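Local coordinates for ankyrin repeat and SAM domain-containing protein 4B (Mus musculus, PDB 5F3X) that probably acts as a scaffold protein, joining partner proteins through ankyrin repeats, a SAM domain and a C-terminal PDZ-binding motif, at residues 55-58 and 59-62. Residues are numbered along the deposited sequence; the frame is centred on the assembly and turned at random.
Sequences PRKK and VLSA
Val59 and Leu60 each fold back over a carbonyl of the preceding turn, while Lys57 reaches forward to Leu60. CD1 of Leu60 packs beside Arg56 O, with CG and CB of the same leucine also bordering that oxygen. The same methyl, CD1 of Leu60, lies 3.8 Å from NZ of Lys57. The lysine gets there because its chain, with CG anti to the carbonyl carbon, bends at chi2 (-63°) and again at chi3, bringing its amino group to the CD1 end of the leucine and crossing it at a slant. In Val59, CG1 stands anti to the backbone N (chi1 -179°), which turns CG2 back toward Pro55 O. The frame beneath is an unbroken run of i to i+4 bonds, Val59 N to Pro55 O, Leu60 N to Arg56 O, Ser61 N to Lys57 O and Ala62 N to Lys58 O, all of 2.8 to 3.0 Å. These turns belong to helix 53-71, the long C-terminal helix of the five-helix SAM bundle. Val59 and Ala62 are buried against the bundle, Val59 touching Leu21 and Met51 and Ala62 touching Gln19, whereas Lys58 is exposed, its chain running out almost fully extended from CG to NZ. Leu60 also packs on Asp43 and Leu46 of helix 43-48. Arg56 links helix 53-71 to helix 43-48 through a salt bridge from NE to OD1 of Asp43, and to the following loop through a hydrogen bond from NH1 to Met51 O. Lys57 NZ makes a long, weak ion pair with OD1 of the same Asp43.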
loop_
_atom_site.group_PDB
_atom_site.type_symbol
_atom_site.label_atom_id
_atom_site.label_comp_id
_atom_site.label_asym_id
_atom_site.label_seq_id
_atom_site.Cartn_x
_atom_site.Cartn_y
_atom_site.Cartn_z
ATOM N N PRO B 55 15.394 18.463 20.313
ATOM C CA PRO B 55 15.332 17.538 19.173
ATOM C C PRO B 55 15.879 16.169 19.493
ATOM O O PRO B 55 15.446 15.195 18.876
ATOM C CB PRO B 55 16.130 18.247 18.069
ATOM C CG PRO B 55 16.730 19.437 18.672
ATOM C CD PRO B 55 16.060 19.735 19.970
ATOM N N ARG B 56 16.791 16.053 20.459
ATOM C CA ARG B 56 17.234 14.728 20.887
ATOM C C ARG B 56 16.047 13.890 21.330
ATOM O O ARG B 56 15.877 12.753 20.882
ATOM C CB ARG B 56 18.253 14.852 22.016
ATOM C CG ARG B 56 19.660 14.455 21.644
ATOM C CD ARG B 56 20.684 15.205 22.476
ATOM N NE ARG B 56 20.412 15.157 23.916
ATOM C CZ ARG B 56 20.713 16.147 24.748
ATOM N NH1 ARG B 56 21.282 17.239 24.271
ATOM N NH2 ARG B 56 20.437 16.063 26.049
ATOM N N LYS B 57 15.190 14.460 22.192
ATOM C CA LYS B 57 14.021 13.731 22.677
ATOM C C LYS B 57 13.078 13.368 21.532
ATOM O O LYS B 57 12.578 12.242 21.472
ATOM C CB LYS B 57 13.302 14.554 23.736
ATOM C CG LYS B 57 14.150 14.913 24.971
ATOM C CD LYS B 57 14.615 13.691 25.775
ATOM C CE LYS B 57 16.065 13.249 25.438
ATOM N NZ LYS B 57 16.279 11.810 25.722
ATOM N N LYS B 58 12.842 14.295 20.600
ATOM C CA LYS B 58 11.947 13.998 19.485
ATOM C C LYS B 58 12.518 12.899 18.605
ATOM O O LYS B 58 11.808 11.955 18.244
ATOM C CB LYS B 58 11.669 15.264 18.667
ATOM C CG LYS B 58 10.615 16.185 19.301
ATOM C CD LYS B 58 10.763 17.638 18.866
ATOM C CE LYS B 58 9.726 18.495 19.582
ATOM N NZ LYS B 58 9.640 19.873 18.998
ATOM N N VAL B 59 13.806 12.996 18.260
ATOM C CA VAL B 59 14.459 11.933 17.488
ATOM C C VAL B 59 14.348 10.593 18.211
ATOM O O VAL B 59 13.964 9.584 17.615
ATOM C CB VAL B 59 15.933 12.277 17.203
ATOM C CG1 VAL B 59 16.542 11.202 16.413
ATOM C CG2 VAL B 59 16.055 13.526 16.398
ATOM N N LEU B 60 14.696 10.549 19.503
ATOM C CA LEU B 60 14.755 9.237 20.139
ATOM C C LEU B 60 13.365 8.680 20.367
ATOM O O LEU B 60 13.164 7.464 20.279
ATOM C CB LEU B 60 15.560 9.275 21.440
ATOM C CG LEU B 60 17.055 9.613 21.265
ATOM C CD1 LEU B 60 17.606 10.528 22.370
ATOM C CD2 LEU B 60 17.885 8.359 21.129
ATOM N N SER B 61 12.391 9.550 20.607
ATOM C CA SER B 61 11.010 9.101 20.664
ATOM C C SER B 61 10.624 8.414 19.366
ATOM O O SER B 61 10.082 7.304 19.376
ATOM C CB SER B 61 10.099 10.292 20.945
ATOM O OG SER B 61 8.735 9.976 20.747
ATOM N N ALA B 62 10.936 9.053 18.233
ATOM C CA ALA B 62 10.577 8.507 16.928
ATOM C C ALA B 62 11.311 7.206 16.649
ATOM O O ALA B 62 10.737 6.272 16.076
ATOM C CB ALA B 62 10.881 9.528 15.833
#